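Long-range contact in thiol-activated cytolysin (PDB 6NAL), which probably forms pores in membranes, as expected of a Gram-negative relative of the cholesterol-dependent cytolysins: residues 10-22 / 224-236. Residues are numbered along the deposited sequence; the frame is centred on the assembly and turned at random.
Sequences KLASLQYNPKTVM and AGISEEHPPLFVK
E228, L14 and P231 form the heart of a contact in which the loop after helix 2-12 packs on the type I beta turn S227-H230, which leads into strand 232-250 of the large antiparallel sheet of this cytolysin of the CDC family. It illustrates how an extended N-terminal segment can be fixed to the entry of an inner strand mainly by apolar surfaces. The leucine and the glutamate run antiparallel alongside each other. L14 has CG anti to its own N (chi1 -163°), which carries CD1 to 3.5 Å from E228 CG, while CD2 turns to the two prolines. Thus the glutamate contributes its methylene stem. Its carboxylate continues alongside Q15, where E228 OE1 comes within 3.1 Å of Q15 O; both are acceptors, so the approach is probably somewhat unfavourable electrostatically. The neighbouring carbonyl, L14 O, accepts a hydrogen bond from K342 NZ.

P231 meets Y16 with CB and V21 with CD. Its CB lies over one face of the tyrosine ring, 3.9 Å from the centroid of the Y16 ring and 26° off the normal, a CH-pi contact displaced toward the CE2 rim. From the V21 branch anti to the backbone N, CG2 presses to 3.5 Å from P231 CD, closer than usual for two carbons. F340 of strand 332-340 touches Y16, P231 and V21, tying the cluster to the neighbouring strand. Also buried, L11 CD2 meets P232 CG, and CE of the selenomethionine M22 meets L233 CD1, tip to tip. One water completes the join, donating to P232 O at 2.8 Å and hydrogen-bonded to Y16 OH at 3.0 Å.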
ATOM      1  N   LYS A  10      33.829  47.278   7.621  1.00 55.09           N
ATOM      2  CA  LYS A  10      33.990  46.206   6.641  1.00 48.68           C
ATOM      3  C   LYS A  10      33.040  45.033   6.913  1.00 59.57           C
ATOM      4  O   LYS A  10      32.606  44.346   5.969  1.00 52.27           O
ATOM      5  CB  LYS A  10      35.454  45.759   6.610  1.00 49.32           C
ATOM      6  CG  LYS A  10      36.370  46.757   5.832  1.00 55.93           C
ATOM      7  CD  LYS A  10      36.986  46.102   4.604  1.00 55.51           C
ATOM      8  CE  LYS A  10      37.498  47.157   3.618  1.00 63.03           C
ATOM      9  NZ  LYS A  10      36.950  46.952   2.240  1.00 81.36           N
ATOM     10  N   LEU A  11      32.727  44.764   8.183  1.00 55.91           N
ATOM     11  CA  LEU A  11      31.753  43.727   8.503  1.00 58.87           C
ATOM     12  C   LEU A  11      30.355  44.104   8.032  1.00 56.93           C
ATOM     13  O   LEU A  11      29.713  43.338   7.303  1.00 56.71           O
ATOM     14  CB  LEU A  11      31.731  43.473  10.003  1.00 57.20           C
ATOM     15  CG  LEU A  11      32.704  42.429  10.528  1.00 61.42           C
ATOM     16  CD1 LEU A  11      32.414  42.322  12.017  1.00 66.10           C
ATOM     17  CD2 LEU A  11      32.596  41.112   9.814  1.00 62.99           C
ATOM     18  N   ALA A  12      29.862  45.276   8.455  1.00 51.05           N
ATOM     19  CA  ALA A  12      28.540  45.746   8.051  1.00 59.22           C
ATOM     20  C   ALA A  12      28.397  45.821   6.533  1.00 61.96           C
ATOM     21  O   ALA A  12      27.306  45.587   5.994  1.00 67.86           O
ATOM     22  CB  ALA A  12      28.257  47.114   8.669  1.00 54.75           C
ATOM     23  N   SER A  13      29.471  46.111   5.827  1.00 56.02           N
ATOM     24  CA  SER A  13      29.397  46.187   4.379  1.00 65.76           C
ATOM     25  C   SER A  13      29.614  44.832   3.717  1.00 65.08           C
ATOM     26  O   SER A  13      29.655  44.753   2.485  1.00 70.65           O
ATOM     27  CB  SER A  13      30.425  47.211   3.859  1.00 65.47           C
ATOM     28  OG  SER A  13      31.613  46.567   3.428  1.00 64.08           O
ATOM     29  N   LEU A  14      29.775  43.767   4.493  1.00 62.79           N
ATOM     30  CA  LEU A  14      30.008  42.442   3.928  1.00 63.17           C
ATOM     31  C   LEU A  14      28.657  41.821   3.567  1.00 67.69           C
ATOM     32  O   LEU A  14      27.902  41.378   4.441  1.00 56.92           O
ATOM     33  CB  LEU A  14      30.783  41.590   4.913  1.00 56.90           C
ATOM     34  CG  LEU A  14      31.460  40.333   4.393  1.00 63.78           C
ATOM     35  CD1 LEU A  14      32.793  40.551   3.735  1.00 57.37           C
ATOM     36  CD2 LEU A  14      31.601  39.392   5.617  1.00 61.02           C
ATOM     37  N   GLN A  15      28.359  41.806   2.263  1.00 66.09           N
ATOM     38  CA  GLN A  15      27.045  41.434   1.742  1.00 69.73           C
ATOM     39  C   GLN A  15      27.060  39.949   1.394  1.00 63.74           C
ATOM     40  O   GLN A  15      27.902  39.486   0.610  1.00 59.93           O
ATOM     41  CB  GLN A  15      26.667  42.282   0.524  1.00 68.76           C
ATOM     42  CG  GLN A  15      27.117  43.727   0.615  1.00 85.50           C
ATOM     43  CD  GLN A  15      27.563  44.299  -0.725  1.00102.96           C
ATOM     44  OE1 GLN A  15      26.852  44.188  -1.722  1.00 98.09           O
ATOM     45  NE2 GLN A  15      28.746  44.917  -0.752  1.00 99.95           N
ATOM     46  N   TYR A  16      26.181  39.194   2.043  1.00 57.34           N
ATOM     47  CA  TYR A  16      26.042  37.765   1.808  1.00 60.82           C
ATOM     48  C   TYR A  16      24.649  37.401   2.285  1.00 56.87           C
ATOM     49  O   TYR A  16      24.066  38.084   3.138  1.00 66.55           O
ATOM     50  CB  TYR A  16      27.109  36.921   2.532  1.00 51.92           C
ATOM     51  CG  TYR A  16      27.002  37.041   4.017  1.00 62.92           C
ATOM     52  CD1 TYR A  16      26.028  36.340   4.734  1.00 51.41           C
ATOM     53  CD2 TYR A  16      27.857  37.900   4.712  1.00 62.22           C
ATOM     54  CE1 TYR A  16      25.919  36.501   6.083  1.00 53.93           C
ATOM     55  CE2 TYR A  16      27.762  38.063   6.064  1.00 51.66           C
ATOM     56  CZ  TYR A  16      26.801  37.362   6.752  1.00 55.18           C
ATOM     57  OH  TYR A  16      26.743  37.541   8.115  1.00 52.62           O
ATOM     58  N   ASN A  17      24.137  36.308   1.743  1.00 60.27           N
ATOM     59  CA  ASN A  17      22.786  35.855   2.046  1.00 70.30           C
ATOM     60  C   ASN A  17      22.862  34.797   3.137  1.00 63.85           C
ATOM     61  O   ASN A  17      23.409  33.710   2.890  1.00 56.39           O
ATOM     62  CB  ASN A  17      22.129  35.295   0.786  1.00 57.88           C
ATOM     63  CG  ASN A  17      20.865  34.477   1.077  1.00 67.50           C
ATOM     64  OD1 ASN A  17      20.613  33.483   0.416  1.00 69.21           O
ATOM     65  ND2 ASN A  17      20.067  34.904   2.043  1.00 74.32           N
ATOM     66  N   PRO A  18      22.368  35.064   4.354  1.00 65.24           N
ATOM     67  CA  PRO A  18      22.567  34.086   5.437  1.00 67.83           C
ATOM     68  C   PRO A  18      22.119  32.682   5.070  1.00 71.76           C
ATOM     69  O   PRO A  18      22.729  31.717   5.544  1.00 64.68           O
ATOM     70  CB  PRO A  18      21.736  34.661   6.597  1.00 64.32           C
ATOM     71  CG  PRO A  18      21.669  36.131   6.338  1.00 57.06           C
ATOM     72  CD  PRO A  18      21.623  36.254   4.816  1.00 61.29           C
ATOM     73  N   LYS A  19      21.095  32.532   4.219  1.00 65.90           N
ATOM     74  CA  LYS A  19      20.522  31.215   3.985  1.00 66.45           C
ATOM     75  C   LYS A  19      21.358  30.335   3.076  1.00 59.32           C
ATOM     76  O   LYS A  19      21.284  29.115   3.217  1.00 62.74           O
ATOM     77  CB  LYS A  19      19.123  31.356   3.405  1.00 72.18           C
ATOM     78  CG  LYS A  19      18.140  31.980   4.386  1.00 82.88           C
ATOM     79  CD  LYS A  19      17.320  33.096   3.754  1.00 88.17           C
ATOM     80  CE  LYS A  19      16.357  33.710   4.780  1.00 77.00           C
ATOM     81  NZ  LYS A  19      15.081  32.934   4.923  1.00 83.00           N
ATOM     82  N   THR A  20      22.213  30.902   2.227  1.00 55.42           N
ATOM     83  CA  THR A  20      22.905  30.110   1.223  1.00 56.33           C
ATOM     84  C   THR A  20      24.416  30.021   1.402  1.00 53.15           C
ATOM     85  O   THR A  20      25.094  29.451   0.546  1.00 56.93           O
ATOM     86  CB  THR A  20      22.607  30.670  -0.166  1.00 59.28           C
ATOM     87  OG1 THR A  20      23.294  31.913  -0.337  1.00 59.44           O
ATOM     88  CG2 THR A  20      21.117  30.880  -0.350  1.00 62.31           C
ATOM     89  N   VAL A  21      24.977  30.540   2.479  1.00 51.26           N
ATOM     90  CA  VAL A  21      26.433  30.514   2.562  1.00 57.66           C
ATOM     91  C   VAL A  21      26.945  29.143   3.016  1.00 54.09           C
ATOM     92  O   VAL A  21      27.980  28.670   2.543  1.00 52.10           O
ATOM     93  CB  VAL A  21      26.936  31.666   3.462  1.00 54.22           C
ATOM     94  CG1 VAL A  21      26.571  31.450   4.895  1.00 49.55           C
ATOM     95  CG2 VAL A  21      28.416  31.787   3.347  1.00 60.61           C
HETATM   96  N   MSE A  22      26.259  28.479   3.938  1.00 60.39           N
HETATM   97  CA  MSE A  22      26.479  27.040   4.120  1.00 54.80           C
HETATM   98  C   MSE A  22      25.163  26.318   3.729  1.00 49.25           C
HETATM   99  O   MSE A  22      24.051  26.822   3.957  1.00 49.89           O
HETATM  100  CB  MSE A  22      26.899  26.700   5.536  1.00 51.79           C
HETATM  101  CG  MSE A  22      28.131  27.436   6.051  1.00 55.45           C
HETATM  102 SE   MSE A  22      28.425  26.803   7.916  0.62 52.88          SE
HETATM  103  CE  MSE A  22      27.445  27.814   8.991  1.00 50.61           C
ATOM    104  N   ALA A 224      42.988  35.129   7.722  1.00 50.55           N
ATOM    105  CA  ALA A 224      42.501  33.890   8.308  1.00 58.54           C
ATOM    106  C   ALA A 224      41.396  33.217   7.495  1.00 53.39           C
ATOM    107  O   ALA A 224      41.054  32.068   7.808  1.00 55.95           O
ATOM    108  CB  ALA A 224      42.003  34.159   9.726  1.00 49.52           C
ATOM    109  N   GLY A 225      40.847  33.882   6.463  1.00 48.72           N
ATOM    110  CA  GLY A 225      39.808  33.270   5.642  1.00 47.36           C
ATOM    111  C   GLY A 225      38.550  34.095   5.412  1.00 45.53           C
ATOM    112  O   GLY A 225      37.766  33.790   4.506  1.00 51.55           O
ATOM    113  N   ILE A 226      38.373  35.175   6.180  1.00 43.35           N
ATOM    114  CA  ILE A 226      37.113  35.911   6.154  1.00 41.64           C
ATOM    115  C   ILE A 226      36.941  36.633   4.828  1.00 51.51           C
ATOM    116  O   ILE A 226      37.897  37.202   4.269  1.00 42.51           O
ATOM    117  CB  ILE A 226      37.030  36.896   7.327  1.00 39.12           C
ATOM    118  CG1 ILE A 226      37.070  36.102   8.620  1.00 45.51           C
ATOM    119  CG2 ILE A 226      35.783  37.743   7.207  1.00 47.51           C
ATOM    120  CD1 ILE A 226      35.883  35.133   8.766  1.00 47.96           C
ATOM    121  N   SER A 227      35.696  36.640   4.336  1.00 53.75           N
ATOM    122  CA  SER A 227      35.331  37.173   3.025  1.00 54.23           C
ATOM    123  C   SER A 227      33.828  36.960   2.867  1.00 55.37           C
ATOM    124  O   SER A 227      33.198  36.328   3.720  1.00 51.19           O
ATOM    125  CB  SER A 227      36.110  36.484   1.898  1.00 51.27           C
ATOM    126  OG  SER A 227      35.649  35.161   1.686  1.00 59.88           O
ATOM    127  N   GLU A 228      33.248  37.423   1.762  1.00 56.14           N
ATOM    128  CA  GLU A 228      31.802  37.295   1.588  1.00 63.12           C
ATOM    129  C   GLU A 228      31.357  35.848   1.444  1.00 50.52           C
ATOM    130  O   GLU A 228      30.243  35.515   1.835  1.00 57.65           O
ATOM    131  CB  GLU A 228      31.352  38.092   0.376  1.00 70.62           C
ATOM    132  CG  GLU A 228      31.598  39.573   0.559  1.00 80.81           C
ATOM    133  CD  GLU A 228      30.877  40.406  -0.462  1.00 85.08           C
ATOM    134  OE1 GLU A 228      30.291  39.803  -1.391  1.00 98.45           O
ATOM    135  OE2 GLU A 228      30.885  41.655  -0.323  1.00 76.50           O
ATOM    136  N   GLU A 229      32.187  34.985   0.869  1.00 51.83           N
ATOM    137  CA  GLU A 229      31.872  33.564   0.806  1.00 52.96           C
ATOM    138  C   GLU A 229      32.121  32.838   2.129  1.00 59.30           C
ATOM    139  O   GLU A 229      31.639  31.716   2.308  1.00 50.59           O
ATOM    140  CB  GLU A 229      32.691  32.878  -0.292  1.00 59.90           C
ATOM    141  CG  GLU A 229      32.423  33.392  -1.718  1.00 69.78           C
ATOM    142  CD  GLU A 229      32.983  34.802  -1.967  1.00 88.60           C
ATOM    143  OE1 GLU A 229      33.808  35.285  -1.135  1.00 85.43           O
ATOM    144  OE2 GLU A 229      32.595  35.427  -2.995  1.00 90.13           O
ATOM    145  N   HIS A 230      32.866  33.430   3.061  1.00 50.14           N
ATOM    146  CA  HIS A 230      33.162  32.780   4.335  1.00 45.20           C
ATOM    147  C   HIS A 230      33.050  33.786   5.462  1.00 42.28           C
ATOM    148  O   HIS A 230      34.038  34.148   6.097  1.00 45.40           O
ATOM    149  CB  HIS A 230      34.533  32.121   4.248  1.00 47.26           C
ATOM    150  CG  HIS A 230      34.603  31.114   3.148  1.00 46.05           C
ATOM    151  ND1 HIS A 230      34.078  29.843   3.260  1.00 47.43           N
ATOM    152  CD2 HIS A 230      35.091  31.209   1.892  1.00 52.30           C
ATOM    153  CE1 HIS A 230      34.281  29.185   2.135  1.00 52.41           C
ATOM    154  NE2 HIS A 230      34.903  29.992   1.291  1.00 60.78           N
ATOM    155  N   PRO A 231      31.848  34.287   5.708  1.00 42.40           N
ATOM    156  CA  PRO A 231      31.647  35.261   6.809  1.00 38.36           C
ATOM    157  C   PRO A 231      31.988  34.650   8.152  1.00 36.21           C
ATOM    158  O   PRO A 231      32.048  33.415   8.265  1.00 35.19           O
ATOM    159  CB  PRO A 231      30.153  35.592   6.735  1.00 39.62           C
ATOM    160  CG  PRO A 231      29.540  34.418   6.000  1.00 42.47           C
ATOM    161  CD  PRO A 231      30.597  33.913   5.039  1.00 42.67           C
ATOM    162  N   PRO A 232      32.255  35.480   9.169  1.00 35.36           N
ATOM    163  CA  PRO A 232      32.640  34.945  10.475  1.00 38.70           C
ATOM    164  C   PRO A 232      31.414  34.521  11.249  1.00 34.05           C
ATOM    165  O   PRO A 232      30.345  35.141  11.157  1.00 28.86           O
ATOM    166  CB  PRO A 232      33.350  36.133  11.153  1.00 30.58           C
ATOM    167  CG  PRO A 232      32.653  37.327  10.573  1.00 35.41           C
ATOM    168  CD  PRO A 232      32.456  36.953   9.114  1.00 32.63           C
ATOM    169  N   LEU A 233      31.602  33.478  12.054  1.00 33.58           N
ATOM    170  CA  LEU A 233      30.562  33.014  12.959  1.00 37.46           C
ATOM    171  C   LEU A 233      31.010  33.031  14.414  1.00 37.90           C
ATOM    172  O   LEU A 233      32.202  33.020  14.730  1.00 41.37           O
ATOM    173  CB  LEU A 233      30.136  31.586  12.627  1.00 34.50           C
ATOM    174  CG  LEU A 233      29.750  31.265  11.211  1.00 41.20           C
ATOM    175  CD1 LEU A 233      29.897  29.772  10.986  1.00 43.90           C
ATOM    176  CD2 LEU A 233      28.361  31.709  10.938  1.00 39.24           C
ATOM    177  N   PHE A 234      30.007  32.999  15.294  1.00 37.91           N
ATOM    178  CA  PHE A 234      30.169  33.091  16.737  1.00 30.99           C
ATOM    179  C   PHE A 234      29.371  31.961  17.393  1.00 33.93           C
ATOM    180  O   PHE A 234      28.140  31.909  17.265  1.00 32.38           O
ATOM    181  CB  PHE A 234      29.676  34.469  17.195  1.00 30.20           C
ATOM    182  CG  PHE A 234      29.672  34.680  18.666  1.00 31.73           C
ATOM    183  CD1 PHE A 234      30.787  35.141  19.308  1.00 36.02           C
ATOM    184  CD2 PHE A 234      28.527  34.492  19.400  1.00 34.04           C
ATOM    185  CE1 PHE A 234      30.775  35.327  20.679  1.00 39.45           C
ATOM    186  CE2 PHE A 234      28.487  34.742  20.761  1.00 34.88           C
ATOM    187  CZ  PHE A 234      29.621  35.150  21.397  1.00 33.98           C
ATOM    188  N   VAL A 235      30.066  31.075  18.101  1.00 30.70           N
ATOM    189  CA  VAL A 235      29.440  30.005  18.839  1.00 27.13           C
ATOM    190  C   VAL A 235      28.666  30.600  20.000  1.00 33.48           C
ATOM    191  O   VAL A 235      29.232  31.009  21.024  1.00 32.36           O
ATOM    192  CB  VAL A 235      30.469  28.977  19.298  1.00 24.23           C
ATOM    193  CG1 VAL A 235      29.791  27.849  19.988  1.00 34.85           C
ATOM    194  CG2 VAL A 235      31.235  28.431  18.110  1.00 31.82           C
ATOM    195  N   LYS A 236      27.344  30.605  19.839  1.00 31.72           N
ATOM    196  CA  LYS A 236      26.439  31.163  20.829  1.00 35.96           C
ATOM    197  C   LYS A 236      26.100  30.196  21.957  1.00 35.11           C
ATOM    198  O   LYS A 236      25.783  30.632  23.074  1.00 35.19           O
ATOM    199  CB  LYS A 236      25.140  31.593  20.169  1.00 40.74           C
ATOM    200  CG  LYS A 236      24.355  32.524  21.033  1.00 46.52           C
ATOM    201  CD  LYS A 236      23.040  32.914  20.374  1.00 56.50           C
ATOM    202  CE  LYS A 236      22.175  33.712  21.342  1.00 67.57           C
ATOM    203  NZ  LYS A 236      20.856  34.053  20.763  1.00 74.28           N
TER
HETATM  204  O   HOH W   1      29.137  37.429   9.968  1.00 46.65           O